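Long-range contacts in 26S proteasome regulatory subunit rpn10 (Schizosaccharomyces pombe, PDB 2X5N), which protects ubiquitin chains from disassembly by deubiquitinating enzymes and thereby promotes protein degradation by the 26S proteasome: residues V1-S12 / N43-G54; Q28-F36 / T65-M75. All coordinates share one frame; numbering follows the deposited sequence.

From the N terminus the chain runs through strand 3-9, climbs helix 24-42 on one face of the sheet and returns as strand 47-52; contact 1 (V1-S12 / N43-G54) closes this beta-alpha-beta loop by pairing the two strands. Strand 60-63 then adds an antiparallel edge, and helix 68-75 packs back on helix 24-42, closing the loop of contact 2 (Q28-F36 / T65-M75). The segments alternate along the chain, so the two loops cross. Their centres lie about 9 Å apart, and two hydrogen bonds bridge them: D10 N to Q28 OE1, and R66 NH1 to N46 O. Together they tie two neighbouring strands to the helical layer on one face of the sheet.

Contact 1: residues V1-S12 / N43-G54. With SO4 (sulfate ion), chain B.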
loop_
_atom_site.group_PDB
_atom_site.type_symbol
_atom_site.label_atom_id
_atom_site.label_comp_id
_atom_site.label_asym_id
_atom_site.label_seq_id
_atom_site.Cartn_x
_atom_site.Cartn_y
_atom_site.Cartn_z
ATOM N N VAL A 1 -0.167 11.334 13.954
ATOM C CA VAL A 1 0.634 10.142 14.234
ATOM C C VAL A 1 2.048 10.243 13.648
ATOM O O VAL A 1 2.210 10.605 12.479
ATOM C CB VAL A 1 -0.063 8.899 13.621
ATOM C CG1 VAL A 1 0.725 7.642 13.830
ATOM C CG2 VAL A 1 -1.470 8.742 14.209
ATOM N N LEU A 2 3.051 9.886 14.451
ATOM C CA LEU A 2 4.421 9.772 13.994
ATOM C C LEU A 2 4.676 8.334 13.540
ATOM O O LEU A 2 4.717 7.405 14.354
ATOM C CB LEU A 2 5.375 10.176 15.110
ATOM C CG LEU A 2 6.854 9.983 14.797
ATOM C CD1 LEU A 2 7.299 10.896 13.694
ATOM C CD2 LEU A 2 7.682 10.278 16.045
ATOM N N GLU A 3 4.788 8.158 12.223
ATOM C CA GLU A 3 4.908 6.839 11.624
ATOM C C GLU A 3 5.724 6.870 10.326
ATOM O O GLU A 3 5.762 7.873 9.605
ATOM C CB GLU A 3 3.522 6.204 11.382
ATOM C CG GLU A 3 2.641 6.957 10.378
ATOM C CD GLU A 3 1.248 6.371 10.239
ATOM O OE1 GLU A 3 1.022 5.223 10.661
ATOM O OE2 GLU A 3 0.367 7.059 9.677
ATOM N N ALA A 4 6.360 5.737 10.052
ATOM C CA ALA A 4 7.018 5.434 8.791
ATOM C C ALA A 4 6.104 4.514 8.020
ATOM O O ALA A 4 5.624 3.508 8.566
ATOM C CB ALA A 4 8.323 4.700 9.060
ATOM N N THR A 5 5.887 4.813 6.748
ATOM C CA THR A 5 4.933 4.060 5.944
ATOM C C THR A 5 5.603 3.553 4.690
ATOM O O THR A 5 6.169 4.335 3.917
ATOM C CB THR A 5 3.739 4.947 5.524
ATOM O OG1 THR A 5 3.098 5.497 6.680
ATOM C CG2 THR A 5 2.697 4.183 4.734
ATOM N N MET A 6 5.529 2.242 4.481
ATOM C CA MET A 6 5.920 1.664 3.205
ATOM C C MET A 6 4.678 1.534 2.341
ATOM O O MET A 6 3.713 0.876 2.743
ATOM C CB MET A 6 6.575 0.294 3.369
ATOM C CG MET A 6 7.950 0.315 4.040
ATOM S SD MET A 6 9.189 1.274 3.172
ATOM C CE MET A 6 9.278 0.489 1.646
ATOM N N ILE A 7 4.716 2.174 1.176
ATOM C CA ILE A 7 3.640 2.130 0.201
ATOM C C ILE A 7 4.012 1.106 -0.874
ATOM O O ILE A 7 5.052 1.207 -1.491
ATOM C CB ILE A 7 3.347 3.530 -0.415
ATOM C CG1 ILE A 7 2.989 4.535 0.701
ATOM C CG2 ILE A 7 2.225 3.387 -1.399
ATOM C CD1 ILE A 7 2.915 5.976 0.287
ATOM N N LEU A 8 3.153 0.104 -1.034
ATOM C CA LEU A 8 3.387 -1.024 -1.909
ATOM C C LEU A 8 2.435 -0.943 -3.088
ATOM O O LEU A 8 1.205 -1.022 -2.916
ATOM C CB LEU A 8 3.129 -2.340 -1.167
ATOM C CG LEU A 8 4.297 -2.899 -0.342
ATOM C CD1 LEU A 8 4.890 -1.851 0.618
ATOM C CD2 LEU A 8 3.857 -4.123 0.449
ATOM N N ILE A 9 3.000 -0.789 -4.277
ATOM C CA ILE A 9 2.206 -0.700 -5.503
ATOM C C ILE A 9 2.204 -2.034 -6.223
ATOM O O ILE A 9 3.194 -2.770 -6.229
ATOM C CB ILE A 9 2.672 0.438 -6.449
ATOM C CG1 ILE A 9 4.136 0.304 -6.909
ATOM C CG2 ILE A 9 2.411 1.783 -5.768
ATOM C CD1 ILE A 9 4.465 1.268 -7.982
ATOM N N ASP A 10 1.057 -2.345 -6.802
ATOM C CA ASP A 10 0.894 -3.516 -7.636
ATOM C C ASP A 10 1.265 -3.120 -9.070
ATOM O O ASP A 10 0.580 -2.304 -9.701
ATOM C CB ASP A 10 -0.548 -4.027 -7.506
ATOM C CG ASP A 10 -0.796 -5.364 -8.188
ATOM O OD1 ASP A 10 -0.040 -5.744 -9.107
ATOM O OD2 ASP A 10 -1.783 -6.026 -7.792
ATOM N N ASN A 11 2.378 -3.662 -9.553
ATOM C CA ASN A 11 2.785 -3.490 -10.959
ATOM C C ASN A 11 2.745 -4.818 -11.705
ATOM O O ASN A 11 3.575 -5.056 -12.589
ATOM C CB ASN A 11 4.167 -2.849 -11.074
ATOM C CG ASN A 11 5.256 -3.712 -10.498
ATOM O OD1 ASN A 11 5.045 -4.398 -9.505
ATOM N ND2 ASN A 11 6.451 -3.652 -11.094
ATOM N N SER A 12 1.767 -5.671 -11.366
ATOM C CA SER A 12 1.547 -6.915 -12.102
ATOM C C SER A 12 0.799 -6.676 -13.408
ATOM O O SER A 12 0.250 -5.596 -13.650
ATOM C CB SER A 12 0.768 -7.928 -11.259
ATOM O OG SER A 12 -0.605 -7.611 -11.206
ATOM N N ASN A 43 2.699 14.757 10.319
ATOM C CA ASN A 43 3.754 14.993 11.289
ATOM C C ASN A 43 4.991 15.352 10.489
ATOM O O ASN A 43 5.277 14.709 9.496
ATOM C CB ASN A 43 3.971 13.732 12.125
ATOM C CG ASN A 43 4.959 13.939 13.257
ATOM O OD1 ASN A 43 6.124 14.257 13.033
ATOM N ND2 ASN A 43 4.496 13.758 14.482
ATOM N N PRO A 44 5.727 16.394 10.898
ATOM C CA PRO A 44 6.956 16.808 10.216
ATOM C C PRO A 44 8.085 15.832 10.014
ATOM O O PRO A 44 8.990 16.017 9.213
ATOM C CB PRO A 44 7.297 18.175 10.811
ATOM C CG PRO A 44 6.751 18.063 12.196
ATOM C CD PRO A 44 5.485 17.221 12.093
ATOM N N GLU A 45 8.036 14.802 10.854
ATOM C CA GLU A 45 9.040 13.746 10.832
ATOM C C GLU A 45 8.586 12.457 10.161
ATOM O O GLU A 45 9.353 11.497 10.094
ATOM C CB GLU A 45 9.508 13.479 12.246
ATOM C CG GLU A 45 10.351 14.615 12.806
ATOM C CD GLU A 45 11.088 14.181 14.026
ATOM O OE1 GLU A 45 10.416 14.009 15.040
ATOM O OE2 GLU A 45 12.319 13.991 13.957
ATOM N N ASN A 46 7.356 12.402 9.665
ATOM C CA ASN A 46 6.905 11.188 8.985
ATOM C C ASN A 46 7.662 10.994 7.685
ATOM O O ASN A 46 8.016 11.959 6.997
ATOM C CB ASN A 46 5.414 11.251 8.698
ATOM C CG ASN A 46 4.573 10.985 9.922
ATOM O OD1 ASN A 46 5.094 10.704 10.996
ATOM N ND2 ASN A 46 3.260 11.057 9.768
ATOM N N MET A 47 7.897 9.734 7.354
ATOM C CA MET A 47 8.599 9.354 6.142
ATOM C C MET A 47 7.810 8.262 5.453
ATOM O O MET A 47 7.142 7.471 6.103
ATOM C CB MET A 47 9.960 8.757 6.495
ATOM C CG MET A 47 10.794 9.645 7.359
ATOM S SD MET A 47 11.688 10.785 6.323
ATOM C CE MET A 47 13.212 9.870 6.096
ATOM N N CYS A 48 7.948 8.185 4.139
ATOM C CA CYS A 48 7.375 7.141 3.306
ATOM C C CYS A 48 8.387 6.495 2.401
ATOM O O CYS A 48 9.237 7.203 1.863
ATOM C CB CYS A 48 6.126 7.531 2.513
ATOM S SG CYS A 48 4.815 8.291 3.400
ATOM N N GLY A 49 8.259 5.198 2.173
ATOM C CA GLY A 49 9.066 4.509 1.192
ATOM C C GLY A 49 8.142 3.845 0.183
ATOM O O GLY A 49 6.918 3.790 0.382
ATOM N N LEU A 50 8.731 3.346 -0.891
ATOM C CA LEU A 50 7.987 2.839 -2.025
ATOM C C LEU A 50 8.536 1.473 -2.422
ATOM O O LEU A 50 9.743 1.302 -2.598
ATOM C CB LEU A 50 8.083 3.793 -3.218
ATOM C CG LEU A 50 7.294 3.384 -4.451
ATOM C CD1 LEU A 50 5.805 3.377 -4.159
ATOM C CD2 LEU A 50 7.597 4.309 -5.629
ATOM N N MET A 51 7.632 0.518 -2.582
ATOM C CA MET A 51 7.953 -0.812 -3.055
ATOM C C MET A 51 6.957 -1.223 -4.107
ATOM O O MET A 51 5.824 -0.751 -4.127
ATOM C CB MET A 51 7.797 -1.856 -1.937
ATOM C CG MET A 51 8.906 -1.926 -0.975
ATOM S SD MET A 51 8.542 -3.202 0.237
ATOM C CE MET A 51 8.345 -4.661 -0.755
ATOM N N THR A 52 7.377 -2.133 -4.968
ATOM C CA THR A 52 6.462 -2.877 -5.814
ATOM C C THR A 52 6.159 -4.253 -5.232
ATOM O O THR A 52 6.915 -4.780 -4.401
ATOM C CB THR A 52 7.085 -3.138 -7.186
ATOM O OG1 THR A 52 8.237 -3.980 -7.000
ATOM C CG2 THR A 52 7.478 -1.862 -7.882
ATOM N N ILE A 53 5.056 -4.860 -5.689
ATOM C CA ILE A 53 4.792 -6.260 -5.367
ATOM C C ILE A 53 4.602 -7.123 -6.600
ATOM O O ILE A 53 4.420 -8.322 -6.481
ATOM C CB ILE A 53 3.636 -6.456 -4.386
ATOM C CG1 ILE A 53 2.303 -6.044 -5.015
ATOM C CG2 ILE A 53 3.879 -5.668 -3.121
ATOM C CD1 ILE A 53 1.069 -6.538 -4.268
ATOM N N GLY A 54 4.742 -6.529 -7.775
ATOM C CA GLY A 54 4.530 -7.246 -9.015
ATOM C C GLY A 54 5.788 -7.449 -9.814
ATOM O O GLY A 54 6.918 -7.496 -9.267
HETATM S S SO4 B . 2.019 9.812 18.062
HETATM O O1 SO4 B . 1.011 9.105 18.852
HETATM O O2 SO4 B . 1.392 10.943 17.352
HETATM O O3 SO4 B . 3.022 10.309 18.992
HETATM O O4 SO4 B . 2.606 8.861 17.164
HETATM O O HOH W 1 1.876 13.062 15.415
HETATM O O HOH W 2 4.512 7.869 7.139
HETATM O O HOH W 3 8.538 -5.144 -9.419
#
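M6 folds back over G49 because its chain bends the same way at chi1, chi2 and chi3 (chi1 -69°), and its CE ends 3.6 Å from M51 CG, the two side chains at about a right angle. The strands that carry them, 3-9 and 47-52, are parallel neighbours in the beta-alpha-beta unit of the von Willebrand A fold. Glycine suits position 49, since a CB there would collide with M6 SD. L8 lies alongside M51 on this face, where M6 and M51 pack against helix 86-98, while I7, I9, C48 and L50 point to the face covered by helices 24-42 and 68-75. In the ladder I7 N gives a nearly straight bond (173°) to G49 O, and I7 O accepts from M51 N.

Where the ladder begins, the amide of N46 stands in for a peptide group. Its ND2 reaches V1 O at 2.9 Å, with the carbonyl oxygen in the amide plane, and its OD1 receives E3 N at 2.8 Å from above that plane. Asparagine, donor and acceptor in one flat group, suits the place; K39 O takes a further bond from ND2. One water donates to E3 O and M47 O and accepts from the T5 hydroxyl. At the other end N11 CG sits between its backbone N and carbonyl carbon (chi1 64°); ND2 bonds to P79 O, and OD1 turns across to G54 N at 2.8 Å, a weak, bent bond.

Contact 2: residues Q28-F36 / T65-M75; sequences QKDTVHMIF and TRDYGKFLSAM
Aromatic stacking dominates the meeting of H33 and F36 with Y68 and F71. The H33 imidazole lies almost flat on the Y68 ring, centroids 3.8 Å apart and planes at 11°, with Y68 CE2 over the centre of the imidazole. With CG swung away from the backbone N (chi1 -166°), the phenol reaches toward helix 24-42, between H33 and F36. There the Y68 edge meets the face of F36, and Y68 CB adds a CH-pi contact. F36 in turn presents its own edge to the face of F71, CD1 to CZ 3.7 Å. Flat rings suit this seam: the imidazole can lie close on the phenol, and F36 can offer its face to Y68 and its edge to F71.

Among the aliphatic contacts, V32 CG1 lies at the edges of both Y68 and F71, 3.9 Å from F71 CD2. In one of its two conformers the extended K29 chain slides past M75 in the opposite direction, packing its methylenes there.

The polar link is water-borne: one water joins K29 O to Y68 OH (2.7 Å from the hydroxyl). Replacing Y68 by an alanine is likely to leave H33 without its stacking partner and to open a gap beside F36.

D67 OD1 caps helix 68-75 through G69 N. The whole is an aromatic cluster between two nearly antiparallel helices (160°), on one face of the central sheet of the von Willebrand A domain's alpha/beta fold.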
loop_
_atom_site.group_PDB
_atom_site.type_symbol
_atom_site.label_atom_id
_atom_site.label_comp_id
_atom_site.label_asym_id
_atom_site.label_seq_id
_atom_site.Cartn_x
_atom_site.Cartn_y
_atom_site.Cartn_z
ATOM N N GLN A 28 -3.801 3.892 -9.537
ATOM C CA GLN A 28 -3.075 3.633 -8.319
ATOM C C GLN A 28 -1.999 4.701 -8.146
ATOM O O GLN A 28 -1.802 5.241 -7.052
ATOM C CB GLN A 28 -2.477 2.203 -8.394
ATOM C CG GLN A 28 -1.269 1.976 -7.562
ATOM C CD GLN A 28 -0.701 0.627 -7.856
ATOM O OE1 GLN A 28 -0.844 -0.296 -7.075
ATOM N NE2 GLN A 28 -0.076 0.492 -9.028
ATOM N N LYS A 29 -1.250 4.966 -9.211
ATOM C CA LYS A 29 -0.128 5.929 -9.137
ATOM C C LYS A 29 -0.550 7.315 -8.606
ATOM O O LYS A 29 0.144 7.907 -7.779
ATOM C CB LYS A 29 0.557 6.053 -10.502
ATOM C CG LYS A 29 1.898 6.748 -10.474
ATOM C CD LYS A 29 2.468 6.846 -11.875
ATOM C CE LYS A 29 3.819 7.527 -11.890
ATOM N NZ LYS A 29 4.214 7.882 -13.278
ATOM N N ASP A 30 -1.710 7.805 -9.047
ATOM C CA ASP A 30 -2.244 9.069 -8.529
ATOM C C ASP A 30 -2.649 8.951 -7.034
ATOM O O ASP A 30 -2.486 9.879 -6.250
ATOM C CB ASP A 30 -3.468 9.529 -9.337
ATOM C CG ASP A 30 -3.115 10.085 -10.719
ATOM O OD1 ASP A 30 -1.940 10.032 -11.120
ATOM O OD2 ASP A 30 -4.033 10.585 -11.412
ATOM N N THR A 31 -3.167 7.801 -6.642
ATOM C CA THR A 31 -3.553 7.543 -5.253
ATOM C C THR A 31 -2.328 7.509 -4.312
ATOM O O THR A 31 -2.391 7.956 -3.162
ATOM C CB THR A 31 -4.333 6.240 -5.170
ATOM O OG1 THR A 31 -5.394 6.302 -6.123
ATOM C CG2 THR A 31 -4.901 6.049 -3.802
ATOM N N VAL A 32 -1.207 7.003 -4.802
ATOM C CA VAL A 32 0.031 6.980 -4.023
ATOM C C VAL A 32 0.407 8.401 -3.571
ATOM O O VAL A 32 0.803 8.620 -2.422
ATOM C CB VAL A 32 1.184 6.351 -4.848
ATOM C CG1 VAL A 32 2.543 6.534 -4.148
ATOM C CG2 VAL A 32 0.916 4.860 -5.074
ATOM N N HIS A 33 0.272 9.369 -4.463
ATOM C CA HIS A 33 0.666 10.731 -4.145
ATOM C C HIS A 33 -0.205 11.257 -3.006
ATOM O O HIS A 33 0.267 11.946 -2.097
ATOM C CB HIS A 33 0.583 11.627 -5.394
ATOM C CG HIS A 33 1.383 12.885 -5.291
ATOM N ND1 HIS A 33 1.654 13.708 -6.373
ATOM C CD2 HIS A 33 2.019 13.473 -4.265
ATOM C CE1 HIS A 33 2.404 14.741 -5.977
ATOM N NE2 HIS A 33 2.639 14.622 -4.677
ATOM N N MET A 34 -1.492 10.920 -3.047
ATOM C CA MET A 34 -2.414 11.344 -1.997
ATOM C C MET A 34 -2.059 10.753 -0.637
ATOM O O MET A 34 -2.053 11.466 0.358
ATOM C CB MET A 34 -3.863 11.020 -2.437
ATOM C CG MET A 34 -4.950 11.351 -1.439
ATOM S SD MET A 34 -5.168 10.176 -0.084
ATOM C CE MET A 34 -5.669 8.713 -0.976
ATOM N N ILE A 35 -1.767 9.457 -0.604
ATOM C CA ILE A 35 -1.378 8.771 0.633
ATOM C C ILE A 35 -0.081 9.388 1.184
ATOM O O ILE A 35 0.041 9.679 2.370
ATOM C CB ILE A 35 -1.166 7.267 0.373
ATOM C CG1 ILE A 35 -2.461 6.575 -0.036
ATOM C CG2 ILE A 35 -0.616 6.580 1.629
ATOM C CD1 ILE A 35 -3.547 6.630 1.009
ATOM N N PHE A 36 0.903 9.541 0.307
ATOM C CA PHE A 36 2.156 10.220 0.620
ATOM C C PHE A 36 1.984 11.538 1.320
ATOM O O PHE A 36 2.540 11.812 2.380
ATOM C CB PHE A 36 3.086 10.262 -0.586
ATOM C CG PHE A 36 4.455 10.786 -0.317
ATOM C CD1 PHE A 36 5.522 9.907 -0.169
ATOM C CD2 PHE A 36 4.708 12.148 -0.253
ATOM C CE1 PHE A 36 6.811 10.375 0.010
ATOM C CE2 PHE A 36 6.006 12.614 -0.049
ATOM C CZ PHE A 36 7.041 11.727 0.076
ATOM N N THR A 65 11.532 8.563 2.901
ATOM C CA THR A 65 11.812 9.927 2.470
ATOM C C THR A 65 10.600 10.831 2.660
ATOM O O THR A 65 9.488 10.341 2.833
ATOM C CB THR A 65 12.223 9.925 0.953
ATOM O OG1 THR A 65 12.678 11.217 0.559
ATOM C CG2 THR A 65 11.076 9.501 0.040
ATOM N N ARG A 66 10.818 12.141 2.560
ATOM C CA ARG A 66 9.743 13.127 2.440
ATOM C C ARG A 66 9.720 13.782 1.050
ATOM O O ARG A 66 8.896 14.656 0.783
ATOM C CB ARG A 66 9.878 14.200 3.528
ATOM C CG ARG A 66 9.565 13.625 4.905
ATOM C CD ARG A 66 9.663 14.623 6.013
ATOM N NE ARG A 66 8.685 15.715 5.917
ATOM C CZ ARG A 66 7.460 15.695 6.446
ATOM N NH1 ARG A 66 6.996 14.622 7.036
ATOM N NH2 ARG A 66 6.682 16.764 6.371
ATOM N N ASP A 67 10.612 13.335 0.175
ATOM C CA ASP A 67 10.746 13.885 -1.169
ATOM C C ASP A 67 9.973 13.027 -2.184
ATOM O O ASP A 67 10.446 11.968 -2.608
ATOM C CB ASP A 67 12.236 13.950 -1.535
ATOM C CG ASP A 67 12.481 14.579 -2.895
ATOM O OD1 ASP A 67 11.507 14.892 -3.587
ATOM O OD2 ASP A 67 13.648 14.748 -3.279
ATOM N N TYR A 68 8.779 13.470 -2.565
ATOM C CA TYR A 68 7.982 12.681 -3.499
ATOM C C TYR A 68 8.649 12.539 -4.875
ATOM O O TYR A 68 8.392 11.597 -5.600
ATOM C CB TYR A 68 6.568 13.248 -3.641
ATOM C CG TYR A 68 5.655 12.268 -4.332
ATOM C CD1 TYR A 68 5.293 11.097 -3.687
ATOM C CD2 TYR A 68 5.170 12.482 -5.618
ATOM C CE1 TYR A 68 4.464 10.170 -4.270
ATOM C CE2 TYR A 68 4.339 11.536 -6.224
ATOM C CZ TYR A 68 4.000 10.380 -5.544
ATOM O OH TYR A 68 3.209 9.411 -6.116
ATOM N N GLY A 69 9.545 13.444 -5.210
ATOM C CA GLY A 69 10.284 13.302 -6.447
ATOM C C GLY A 69 11.061 12.000 -6.512
ATOM O O GLY A 69 11.257 11.443 -7.577
ATOM N N LYS A 70 11.504 11.489 -5.373
ATOM C CA LYS A 70 12.193 10.212 -5.385
ATOM C C LYS A 70 11.248 9.083 -5.800
ATOM O O LYS A 70 11.659 8.154 -6.483
ATOM C CB LYS A 70 12.800 9.925 -4.010
ATOM C CG LYS A 70 14.010 10.793 -3.680
ATOM C CD LYS A 70 14.673 10.374 -2.381
ATOM C CE LYS A 70 14.953 8.882 -2.363
ATOM N NZ LYS A 70 16.050 8.545 -1.430
ATOM N N PHE A 71 9.984 9.153 -5.384
ATOM C CA PHE A 71 9.018 8.151 -5.816
ATOM C C PHE A 71 8.820 8.241 -7.319
ATOM O O PHE A 71 8.807 7.230 -8.025
ATOM C CB PHE A 71 7.646 8.356 -5.145
ATOM C CG PHE A 71 7.528 7.800 -3.734
ATOM C CD1 PHE A 71 8.567 7.859 -2.825
ATOM C CD2 PHE A 71 6.336 7.260 -3.334
ATOM C CE1 PHE A 71 8.414 7.353 -1.544
ATOM C CE2 PHE A 71 6.189 6.762 -2.057
ATOM C CZ PHE A 71 7.233 6.817 -1.160
ATOM N N LEU A 72 8.611 9.456 -7.832
ATOM C CA LEU A 72 8.333 9.634 -9.255
ATOM C C LEU A 72 9.528 9.198 -10.095
ATOM O O LEU A 72 9.365 8.540 -11.111
ATOM C CB LEU A 72 7.952 11.087 -9.525
ATOM C CG LEU A 72 6.570 11.495 -9.025
ATOM C CD1 LEU A 72 6.373 12.987 -9.160
ATOM C CD2 LEU A 72 5.494 10.751 -9.819
ATOM N N SER A 73 10.735 9.563 -9.695
ATOM C CA SER A 73 11.909 9.138 -10.452
ATOM C C SER A 73 12.056 7.618 -10.448
ATOM O O SER A 73 12.433 7.046 -11.463
ATOM C CB SER A 73 13.177 9.746 -9.882
ATOM O OG SER A 73 13.153 11.145 -10.036
ATOM N N ALA A 74 11.754 6.967 -9.314
ATOM C CA ALA A 74 11.932 5.520 -9.218
ATOM C C ALA A 74 10.874 4.767 -10.020
ATOM O O ALA A 74 11.119 3.649 -10.479
ATOM C CB ALA A 74 11.933 5.054 -7.765
ATOM N N MET A 75 9.691 5.353 -10.171
ATOM C CA MET A 75 8.635 4.709 -10.949
ATOM C C MET A 75 8.803 4.925 -12.452
ATOM O O MET A 75 8.180 4.234 -13.250
ATOM C CB MET A 75 7.251 5.191 -10.524
ATOM C CG MET A 75 6.837 4.680 -9.159
ATOM S SD MET A 75 5.124 5.059 -8.725
ATOM C CE MET A 75 5.270 6.768 -8.226
HETATM O O HOH W 4 2.057 9.930 -8.462
HETATM O O HOH W 5 7.075 8.237 -12.565
#